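Local coordinates for protein tyrocidine synthase 2 (PDB 6TA8) that belongs to the non-ribosomal peptide synthetases and is represented by a segment of the chain with the condensation-domain fold, at residues Ile126-Leu129 with Ser130-Gln134; Tyr183-Leu187 with His188-Ile192; Ala222-His225 with Asn226-Thr229. All coordinates share one frame; numbering follows the deposited sequence.

Interaction 1 of 3, residues Ile126-Leu129 with Ser130-Gln134; sequences ILEL and SDQIQ
S130 meets I126 one helical turn earlier through two hydrogen bonds to one carbonyl oxygen. The backbone N of S130 donates to I126 O at 2.8 Å in the regular helical pattern, and S130 OG donates to the same atom at 2.7 Å. The hydroxyl arrives from above the carbonyl plane, 45° out of it, whereas the amide stays nearer that plane. With OG anti to the carbonyl carbon (chi1 -66°), the serine side chain folds back over the preceding turn, which gives a buried hydroxyl an acceptor inside its own helix. On the same packed side, I133 lays its CG1 3.2 Å from L129 O, while I133 N bonds to that oxygen.

These residues belong to helix 122-134, the helix of a beta-alpha-beta unit whose strands are 110-115 and 145-152. I126 and L129 press on F150 of the second strand, L129 and I133 on Y114 of the first, and S130 reaches L159 on strand 155-163.

The other side of the helix is looser. L127 and D131 run alongside each other, CD1 of L127 coming 3.9 Å from OD2 of D131, and the second carboxylate oxygen, OD1, accepts a hydrogen bond from the backbone N of Q409. E128 and Q132 also point the same way, their carboxylate and amide planes almost perpendicular at 89°. CG of E128 lies 4.0 Å from NE2 of Q132, and CG of Q132 packs closer, 3.3 Å from E128 O, while both residues are exposed to solvent.

Interaction 2 of 3, residues Tyr183-Leu187 with His188-Ile192; sequences YSQAL and HQQEI
The carbonyl oxygen of S184 is gripped twice by H188, four residues on. H188 ND1 reaches S184 O at 3.0 Å, the oxygen lying at the edge of the imidazole and only 6° out of its plane; H188 N reaches the same atom at 3.3 Å from the opposite face of the carbonyl. The ring comes back over the helix end because CG is anti to the carbonyl carbon (chi1 -80°).

Beyond this point helix 169-187 closes in a Schellman motif. Q189, with positive phi, is its C-prime residue: Q190 N bonds to Q185 O at 2.8 Å, nearly along the C=O axis, and Q189 N to A186 O at 3.0 Å. The side chains of Q185 and Q190 cross at about a right angle, with CG of Q185 3.8 Å from OE1 of Q190. Q185 extends farther, setting its OE1 3.3 Å from I192 CA, and there accepts from V193 N, while its NE2 donates to S181 OG.

The carbonyls of Q185 and A186, which the chain's departure from the helix would deprive of regular i+4 amides, are supplied by the amides of the turn, and the bond at ND1 implies that this nitrogen carries a proton.

Interaction 3 of 3, residues Ala222-His225 with Asn226-Thr229; sequences AYWH and NLET
Over one face of the H225 imidazole T229 sets its CG2, 4.2 Å from the H225 ring centroid and displaced toward the rim, a CH-pi contact in which the methyl is 22° off the ring normal. This methyl is brought over the ring with CG2 anti to the carbonyl carbon of T229, while OG1 takes the position between backbone N and carbonyl (chi1 55°), 3.2 Å from H225 O. Within 222-225 itself, one face of the W224 indole is covered by Y223, whose CD2 stands 3.7 Å above its plane, over the centre; from the tyrosine's side the same meeting is at the edge, with W224 CE2 in the plane of the phenol ring.

Ordinary helical bonds tie the turn together, L227 N to Y223 O being 2.9 Å. E228 N bonds to W224 O and weakly to H225 O, to which T229 N is also only weakly bonded. L227 lies alongside W224, its CD2 4.2 Å from W224 CE3, and E228 folds its CG to 3.2 Å from W224 O.

Helix 221-229 sits at the surface but is backed on its inner side by helix 359-365, whose Y360 meets W224 edge-to-face and makes a weak bond to E228. W224 NE1 is held by E220, and Y223 rests on R352, I353 and P354, just after helix 339-351.

All three contacts are local, and their chemistry differs with their place in the fold. Interaction 1 is the partly buried one: mid-helix, it carries branched aliphatic side chains against a sheet and hides its one hydroxyl by folding it back on the backbone. Interactions 2 and 3 are surface contacts. The 183-192 turn ends a helix through a Schellman motif and a histidine bonded back to the backbone, while 222-229 is aromatic, with weak backbone bonds to H225 O. None shares an element. Interactions 1 and 2 have centres about 29 Å apart; interaction 3 lies across the chain's centre from both, its centre about 46 and 54 Å away.

Interaction 1 of 3, residues Ile126-Leu129 with Ser130-Gln134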
ATOM      1  N   ILE A 126      16.393  -9.804 -17.356  1.00 56.21           N
ATOM      2  CA  ILE A 126      15.027  -9.376 -17.067  1.00 51.57           C
ATOM      3  C   ILE A 126      15.025  -8.266 -16.024  1.00 47.78           C
ATOM      4  O   ILE A 126      14.305  -7.270 -16.160  1.00 50.08           O
ATOM      5  CB  ILE A 126      14.172 -10.579 -16.628  1.00 50.54           C
ATOM      6  CG1 ILE A 126      13.757 -11.401 -17.849  1.00 56.26           C
ATOM      7  CG2 ILE A 126      12.946 -10.121 -15.852  1.00 45.80           C
ATOM      8  CD1 ILE A 126      13.124 -12.730 -17.511  1.00 60.15           C
ATOM      9  N   LEU A 127      15.839  -8.409 -14.973  1.00 47.90           N
ATOM     10  CA  LEU A 127      15.909  -7.374 -13.945  1.00 47.97           C
ATOM     11  C   LEU A 127      16.430  -6.060 -14.516  1.00 50.35           C
ATOM     12  O   LEU A 127      15.961  -4.980 -14.137  1.00 53.66           O
ATOM     13  CB  LEU A 127      16.790  -7.844 -12.789  1.00 47.78           C
ATOM     14  CG  LEU A 127      17.136  -6.804 -11.721  1.00 51.48           C
ATOM     15  CD1 LEU A 127      15.879  -6.330 -11.004  1.00 56.46           C
ATOM     16  CD2 LEU A 127      18.147  -7.361 -10.731  1.00 41.93           C
ATOM     17  N   GLU A 128      17.399  -6.133 -15.433  1.00 49.59           N
ATOM     18  CA  GLU A 128      17.935  -4.920 -16.041  1.00 46.86           C
ATOM     19  C   GLU A 128      16.891  -4.228 -16.908  1.00 44.37           C
ATOM     20  O   GLU A 128      16.760  -2.999 -16.870  1.00 49.67           O
ATOM     21  CB  GLU A 128      19.182  -5.253 -16.859  1.00 55.58           C
ATOM     22  CG  GLU A 128      19.973  -4.038 -17.316  1.00 59.89           C
ATOM     23  CD  GLU A 128      21.275  -4.414 -17.998  1.00 81.81           C
ATOM     24  OE1 GLU A 128      21.432  -5.594 -18.377  1.00 81.70           O
ATOM     25  OE2 GLU A 128      22.142  -3.528 -18.155  1.00 89.45           O
ATOM     26  N   LEU A 129      16.139  -4.999 -17.697  1.00 42.54           N
ATOM     27  CA  LEU A 129      15.084  -4.409 -18.514  1.00 40.64           C
ATOM     28  C   LEU A 129      13.909  -3.944 -17.664  1.00 47.88           C
ATOM     29  O   LEU A 129      13.230  -2.976 -18.025  1.00 44.16           O
ATOM     30  CB  LEU A 129      14.609  -5.412 -19.565  1.00 43.12           C
ATOM     31  CG  LEU A 129      15.569  -5.704 -20.719  1.00 50.06           C
ATOM     32  CD1 LEU A 129      15.130  -6.947 -21.474  1.00 46.85           C
ATOM     33  CD2 LEU A 129      15.662  -4.510 -21.656  1.00 46.72           C
ATOM     34  N   SER A 130      13.653  -4.616 -16.538  1.00 46.62           N
ATOM     35  CA  SER A 130      12.542  -4.217 -15.679  1.00 50.62           C
ATOM     36  C   SER A 130      12.773  -2.836 -15.080  1.00 46.13           C
ATOM     37  O   SER A 130      11.859  -2.004 -15.061  1.00 47.34           O
ATOM     38  CB  SER A 130      12.333  -5.253 -14.574  1.00 42.96           C
ATOM     39  OG  SER A 130      11.907  -6.494 -15.111  1.00 42.87           O
ATOM     40  N   ASP A 131      13.990  -2.569 -14.600  1.00 42.51           N
ATOM     41  CA  ASP A 131      14.280  -1.280 -13.978  1.00 48.67           C
ATOM     42  C   ASP A 131      14.111  -0.133 -14.967  1.00 50.76           C
ATOM     43  O   ASP A 131      13.622   0.943 -14.603  1.00 53.67           O
ATOM     44  CB  ASP A 131      15.694  -1.285 -13.398  1.00 53.44           C
ATOM     45  CG  ASP A 131      15.741  -1.819 -11.980  1.00 58.72           C
ATOM     46  OD1 ASP A 131      14.804  -1.532 -11.207  1.00 61.95           O
ATOM     47  OD2 ASP A 131      16.713  -2.526 -11.639  1.00 66.13           O
ATOM     48  N   GLN A 132      14.512  -0.342 -16.224  1.00 50.22           N
ATOM     49  CA  GLN A 132      14.353   0.704 -17.229  1.00 48.47           C
ATOM     50  C   GLN A 132      12.882   0.995 -17.496  1.00 33.91           C
ATOM     51  O   GLN A 132      12.502   2.149 -17.726  1.00 36.78           O
ATOM     52  CB  GLN A 132      15.063   0.303 -18.523  1.00 34.88           C
ATOM     53  CG  GLN A 132      16.527  -0.052 -18.336  1.00 42.78           C
ATOM     54  CD  GLN A 132      17.190  -0.485 -19.627  1.00 50.43           C
ATOM     55  OE1 GLN A 132      16.704  -0.190 -20.719  1.00 50.76           O
ATOM     56  NE2 GLN A 132      18.307  -1.193 -19.509  1.00 46.08           N
ATOM     57  N   ILE A 133      12.039  -0.040 -17.469  1.00 40.16           N
ATOM     58  CA  ILE A 133      10.608   0.165 -17.658  1.00 45.37           C
ATOM     59  C   ILE A 133       9.990   0.810 -16.422  1.00 44.30           C
ATOM     60  O   ILE A 133       9.026   1.578 -16.529  1.00 46.33           O
ATOM     61  CB  ILE A 133       9.933  -1.174 -18.013  1.00 45.18           C
ATOM     62  CG1 ILE A 133      10.522  -1.725 -19.315  1.00 40.63           C
ATOM     63  CG2 ILE A 133       8.424  -1.013 -18.138  1.00 36.12           C
ATOM     64  CD1 ILE A 133      10.119  -3.146 -19.623  1.00 38.28           C
ATOM     65  N   GLN A 134      10.544   0.533 -15.239  1.00 45.71           N
ATOM     66  CA  GLN A 134      10.023   1.134 -14.015  1.00 40.28           C
ATOM     67  C   GLN A 134      10.253   2.640 -13.981  1.00 47.80           C
ATOM     68  O   GLN A 134       9.475   3.368 -13.352  1.00 46.83           O
ATOM     69  CB  GLN A 134      10.670   0.484 -12.793  1.00 36.65           C
ATOM     70  CG  GLN A 134      10.310  -0.972 -12.588  1.00 38.71           C
ATOM     71  CD  GLN A 134       9.048  -1.150 -11.774  1.00 47.04           C
ATOM     72  OE1 GLN A 134       8.458  -0.181 -11.301  1.00 39.43           O
ATOM     73  NE2 GLN A 134       8.629  -2.397 -11.603  1.00 49.55           N
TER

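Interaction 2 of 3, residues Tyr183-Leu187 with His188-Ile192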
ATOM      1  N   TYR A 183      -8.321 -12.570 -19.673  1.00 44.59           N
ATOM      2  CA  TYR A 183      -7.474 -13.472 -20.445  1.00 53.67           C
ATOM      3  C   TYR A 183      -8.163 -14.806 -20.697  1.00 59.22           C
ATOM      4  O   TYR A 183      -7.883 -15.465 -21.705  1.00 66.82           O
ATOM      5  CB  TYR A 183      -6.141 -13.688 -19.729  1.00 52.16           C
ATOM      6  CG  TYR A 183      -5.065 -14.289 -20.606  1.00 52.88           C
ATOM      7  CD1 TYR A 183      -4.255 -13.485 -21.396  1.00 58.86           C
ATOM      8  CD2 TYR A 183      -4.860 -15.662 -20.643  1.00 56.12           C
ATOM      9  CE1 TYR A 183      -3.271 -14.030 -22.197  1.00 62.70           C
ATOM     10  CE2 TYR A 183      -3.877 -16.217 -21.442  1.00 57.07           C
ATOM     11  CZ  TYR A 183      -3.086 -15.396 -22.218  1.00 59.97           C
ATOM     12  OH  TYR A 183      -2.107 -15.942 -23.016  1.00 68.23           O
ATOM     13  N   SER A 184      -9.062 -15.219 -19.802  1.00 54.75           N
ATOM     14  CA  SER A 184      -9.795 -16.462 -20.015  1.00 52.53           C
ATOM     15  C   SER A 184     -10.827 -16.303 -21.124  1.00 57.69           C
ATOM     16  O   SER A 184     -10.939 -17.161 -22.008  1.00 57.17           O
ATOM     17  CB  SER A 184     -10.462 -16.906 -18.713  1.00 51.00           C
ATOM     18  OG  SER A 184      -9.508 -17.031 -17.673  1.00 62.84           O
ATOM     19  N   GLN A 185     -11.587 -15.206 -21.096  1.00 53.79           N
ATOM     20  CA  GLN A 185     -12.569 -14.958 -22.147  1.00 53.21           C
ATOM     21  C   GLN A 185     -11.905 -14.739 -23.500  1.00 57.37           C
ATOM     22  O   GLN A 185     -12.503 -15.041 -24.538  1.00 60.92           O
ATOM     23  CB  GLN A 185     -13.435 -13.750 -21.788  1.00 51.70           C
ATOM     24  CG  GLN A 185     -14.147 -13.858 -20.449  1.00 52.50           C
ATOM     25  CD  GLN A 185     -14.905 -12.593 -20.097  1.00 48.93           C
ATOM     26  OE1 GLN A 185     -15.527 -11.968 -20.956  1.00 47.42           O
ATOM     27  NE2 GLN A 185     -14.852 -12.205 -18.827  1.00 55.52           N
ATOM     28  N   ALA A 186     -10.675 -14.221 -23.511  1.00 60.19           N
ATOM     29  CA  ALA A 186     -10.004 -13.941 -24.776  1.00 62.02           C
ATOM     30  C   ALA A 186      -9.585 -15.225 -25.481  1.00 51.52           C
ATOM     31  O   ALA A 186      -9.771 -15.358 -26.697  1.00 62.01           O
ATOM     32  CB  ALA A 186      -8.793 -13.039 -24.542  1.00 60.87           C
ATOM     33  N   LEU A 187      -9.018 -16.181 -24.739  1.00 56.47           N
ATOM     34  CA  LEU A 187      -8.572 -17.423 -25.364  1.00 61.95           C
ATOM     35  C   LEU A 187      -9.746 -18.292 -25.789  1.00 62.27           C
ATOM     36  O   LEU A 187      -9.612 -19.105 -26.711  1.00 56.41           O
ATOM     37  CB  LEU A 187      -7.650 -18.193 -24.417  1.00 65.60           C
ATOM     38  CG  LEU A 187      -6.860 -19.351 -25.036  1.00 75.81           C
ATOM     39  CD1 LEU A 187      -5.968 -18.874 -26.177  1.00 73.14           C
ATOM     40  CD2 LEU A 187      -6.038 -20.067 -23.974  1.00 70.14           C
ATOM     41  N   HIS A 188     -10.895 -18.142 -25.136  1.00 63.70           N
ATOM     42  CA  HIS A 188     -12.115 -18.808 -25.572  1.00 55.09           C
ATOM     43  C   HIS A 188     -12.800 -18.075 -26.718  1.00 56.97           C
ATOM     44  O   HIS A 188     -13.902 -18.469 -27.114  1.00 58.83           O
ATOM     45  CB  HIS A 188     -13.081 -18.956 -24.394  1.00 59.96           C
ATOM     46  CG  HIS A 188     -12.752 -20.098 -23.483  1.00 59.28           C
ATOM     47  ND1 HIS A 188     -11.860 -19.985 -22.439  1.00 59.58           N
ATOM     48  CD2 HIS A 188     -13.195 -21.377 -23.464  1.00 59.24           C
ATOM     49  CE1 HIS A 188     -11.769 -21.146 -21.814  1.00 63.41           C
ATOM     50  NE2 HIS A 188     -12.569 -22.007 -22.416  1.00 67.31           N
ATOM     51  N   GLN A 189     -12.167 -17.025 -27.247  1.00 60.45           N
ATOM     52  CA  GLN A 189     -12.698 -16.240 -28.363  1.00 61.45           C
ATOM     53  C   GLN A 189     -14.042 -15.604 -28.010  1.00 54.29           C
ATOM     54  O   GLN A 189     -14.958 -15.541 -28.833  1.00 54.47           O
ATOM     55  CB  GLN A 189     -12.808 -17.081 -29.636  1.00 63.41           C
ATOM     56  CG  GLN A 189     -11.473 -17.357 -30.308  1.00 58.89           C
ATOM     57  CD  GLN A 189     -11.028 -18.796 -30.147  1.00 68.05           C
ATOM     58  OE1 GLN A 189     -11.092 -19.359 -29.054  1.00 63.62           O
ATOM     59  NE2 GLN A 189     -10.573 -19.400 -31.238  1.00 67.07           N
ATOM     60  N   GLN A 190     -14.158 -15.126 -26.776  1.00 58.52           N
ATOM     61  CA  GLN A 190     -15.317 -14.370 -26.330  1.00 54.86           C
ATOM     62  C   GLN A 190     -14.978 -12.886 -26.277  1.00 57.54           C
ATOM     63  O   GLN A 190     -13.820 -12.502 -26.094  1.00 56.33           O
ATOM     64  CB  GLN A 190     -15.786 -14.834 -24.947  1.00 57.77           C
ATOM     65  CG  GLN A 190     -16.055 -16.323 -24.820  1.00 53.81           C
ATOM     66  CD  GLN A 190     -16.472 -16.710 -23.413  1.00 55.29           C
ATOM     67  OE1 GLN A 190     -16.596 -15.856 -22.534  1.00 51.69           O
ATOM     68  NE2 GLN A 190     -16.696 -18.001 -23.192  1.00 53.11           N
ATOM     69  N   GLU A 191     -15.999 -12.052 -26.443  1.00 55.50           N
ATOM     70  CA  GLU A 191     -15.822 -10.626 -26.212  1.00 60.39           C
ATOM     71  C   GLU A 191     -15.718 -10.372 -24.714  1.00 62.49           C
ATOM     72  O   GLU A 191     -16.565 -10.821 -23.936  1.00 66.67           O
ATOM     73  CB  GLU A 191     -16.977  -9.828 -26.818  1.00 71.67           C
ATOM     74  CG  GLU A 191     -18.357 -10.443 -26.640  1.00 76.54           C
ATOM     75  CD  GLU A 191     -19.429  -9.668 -27.382  1.00 83.40           C
ATOM     76  OE1 GLU A 191     -19.124  -8.560 -27.873  1.00 86.68           O
ATOM     77  OE2 GLU A 191     -20.573 -10.162 -27.476  1.00 85.77           O
ATOM     78  N   ILE A 192     -14.671  -9.657 -24.310  1.00 59.66           N
ATOM     79  CA  ILE A 192     -14.339  -9.523 -22.896  1.00 56.22           C
ATOM     80  C   ILE A 192     -15.440  -8.745 -22.187  1.00 59.24           C
ATOM     81  O   ILE A 192     -15.727  -7.591 -22.527  1.00 59.33           O
ATOM     82  CB  ILE A 192     -12.972  -8.850 -22.716  1.00 55.14           C
ATOM     83  CG1 ILE A 192     -11.910  -9.601 -23.521  1.00 58.92           C
ATOM     84  CG2 ILE A 192     -12.600  -8.797 -21.243  1.00 54.96           C
ATOM     85  CD1 ILE A 192     -10.528  -9.005 -23.426  1.00 51.50           C
TER

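Interaction 3 of 3, residues Ala222-His225 with Asn226-Thr229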
ATOM      1  N   ALA A 222     -12.518  16.244  18.585  1.00 49.94           N
ATOM      2  CA  ALA A 222     -12.206  16.088  20.003  1.00 51.07           C
ATOM      3  C   ALA A 222     -11.316  14.878  20.254  1.00 48.01           C
ATOM      4  O   ALA A 222     -10.468  14.910  21.154  1.00 45.14           O
ATOM      5  CB  ALA A 222     -13.496  15.977  20.815  1.00 53.68           C
ATOM      6  N   TYR A 223     -11.485  13.809  19.475  1.00 52.20           N
ATOM      7  CA  TYR A 223     -10.656  12.624  19.661  1.00 53.66           C
ATOM      8  C   TYR A 223      -9.229  12.870  19.188  1.00 54.58           C
ATOM      9  O   TYR A 223      -8.267  12.603  19.917  1.00 57.28           O
ATOM     10  CB  TYR A 223     -11.264  11.430  18.925  1.00 50.07           C
ATOM     11  CG  TYR A 223     -10.318  10.257  18.819  1.00 54.65           C
ATOM     12  CD1 TYR A 223     -10.092   9.425  19.906  1.00 57.54           C
ATOM     13  CD2 TYR A 223      -9.642   9.988  17.634  1.00 59.12           C
ATOM     14  CE1 TYR A 223      -9.224   8.356  19.818  1.00 57.68           C
ATOM     15  CE2 TYR A 223      -8.771   8.919  17.538  1.00 54.07           C
ATOM     16  CZ  TYR A 223      -8.568   8.107  18.633  1.00 53.15           C
ATOM     17  OH  TYR A 223      -7.703   7.041  18.547  1.00 54.81           O
ATOM     18  N   TRP A 224      -9.071  13.372  17.960  1.00 50.90           N
ATOM     19  CA  TRP A 224      -7.734  13.615  17.428  1.00 53.65           C
ATOM     20  C   TRP A 224      -7.008  14.706  18.203  1.00 54.40           C
ATOM     21  O   TRP A 224      -5.780  14.657  18.334  1.00 52.61           O
ATOM     22  CB  TRP A 224      -7.814  13.981  15.945  1.00 50.53           C
ATOM     23  CG  TRP A 224      -8.436  12.921  15.087  1.00 45.85           C
ATOM     24  CD1 TRP A 224      -9.631  12.995  14.433  1.00 51.07           C
ATOM     25  CD2 TRP A 224      -7.893  11.628  14.787  1.00 51.97           C
ATOM     26  NE1 TRP A 224      -9.867  11.829  13.744  1.00 53.50           N
ATOM     27  CE2 TRP A 224      -8.815  10.974  13.945  1.00 48.62           C
ATOM     28  CE3 TRP A 224      -6.720  10.960  15.149  1.00 51.72           C
ATOM     29  CZ2 TRP A 224      -8.600   9.687  13.460  1.00 49.80           C
ATOM     30  CZ3 TRP A 224      -6.508   9.681  14.665  1.00 49.18           C
ATOM     31  CH2 TRP A 224      -7.443   9.058  13.830  1.00 45.93           C
ATOM     32  N   HIS A 225      -7.741  15.695  18.722  1.00 60.80           N
ATOM     33  CA  HIS A 225      -7.112  16.721  19.549  1.00 56.78           C
ATOM     34  C   HIS A 225      -6.703  16.156  20.903  1.00 56.12           C
ATOM     35  O   HIS A 225      -5.639  16.501  21.430  1.00 63.46           O
ATOM     36  CB  HIS A 225      -8.056  17.908  19.727  1.00 59.27           C
ATOM     37  CG  HIS A 225      -7.490  19.010  20.565  1.00 69.10           C
ATOM     38  ND1 HIS A 225      -6.436  19.795  20.150  1.00 71.18           N
ATOM     39  CD2 HIS A 225      -7.831  19.461  21.797  1.00 71.25           C
ATOM     40  CE1 HIS A 225      -6.151  20.680  21.089  1.00 71.48           C
ATOM     41  NE2 HIS A 225      -6.983  20.498  22.099  1.00 76.66           N
ATOM     42  N   ASN A 226      -7.541  15.294  21.485  1.00 55.61           N
ATOM     43  CA  ASN A 226      -7.169  14.623  22.726  1.00 55.65           C
ATOM     44  C   ASN A 226      -5.931  13.759  22.528  1.00 57.75           C
ATOM     45  O   ASN A 226      -5.067  13.686  23.409  1.00 55.79           O
ATOM     46  CB  ASN A 226      -8.336  13.774  23.235  1.00 58.31           C
ATOM     47  CG  ASN A 226      -7.970  12.941  24.452  1.00 69.42           C
ATOM     48  OD1 ASN A 226      -7.357  11.879  24.333  1.00 76.05           O
ATOM     49  ND2 ASN A 226      -8.353  13.418  25.631  1.00 68.41           N
ATOM     50  N   LEU A 227      -5.823  13.102  21.374  1.00 63.99           N
ATOM     51  CA  LEU A 227      -4.665  12.256  21.115  1.00 60.66           C
ATOM     52  C   LEU A 227      -3.389  13.080  20.990  1.00 58.44           C
ATOM     53  O   LEU A 227      -2.326  12.660  21.461  1.00 57.34           O
ATOM     54  CB  LEU A 227      -4.902  11.422  19.855  1.00 57.47           C
ATOM     55  CG  LEU A 227      -3.883  10.324  19.545  1.00 60.79           C
ATOM     56  CD1 LEU A 227      -4.107   9.099  20.425  1.00 63.62           C
ATOM     57  CD2 LEU A 227      -3.932   9.942  18.074  1.00 53.01           C
ATOM     58  N   GLU A 228      -3.467  14.264  20.380  1.00 60.49           N
ATOM     59  CA  GLU A 228      -2.248  15.020  20.123  1.00 57.23           C
ATOM     60  C   GLU A 228      -1.695  15.711  21.362  1.00 59.81           C
ATOM     61  O   GLU A 228      -0.526  16.112  21.353  1.00 53.59           O
ATOM     62  CB  GLU A 228      -2.486  16.056  19.025  1.00 59.32           C
ATOM     63  CG  GLU A 228      -2.706  15.443  17.660  1.00 61.58           C
ATOM     64  CD  GLU A 228      -2.819  16.482  16.575  1.00 68.06           C
ATOM     65  OE1 GLU A 228      -2.591  17.673  16.869  1.00 61.85           O
ATOM     66  OE2 GLU A 228      -3.140  16.105  15.428  1.00 71.37           O
ATOM     67  N   THR A 229      -2.487  15.843  22.428  1.00 62.20           N
ATOM     68  CA  THR A 229      -2.054  16.577  23.612  1.00 57.05           C
ATOM     69  C   THR A 229      -1.612  15.681  24.762  1.00 55.59           C
ATOM     70  O   THR A 229      -0.875  16.144  25.640  1.00 60.38           O
ATOM     71  CB  THR A 229      -3.178  17.491  24.112  1.00 62.05           C
ATOM     72  OG1 THR A 229      -4.362  16.717  24.345  1.00 58.94           O
ATOM     73  CG2 THR A 229      -3.479  18.574  23.088  1.00 56.46           C
TER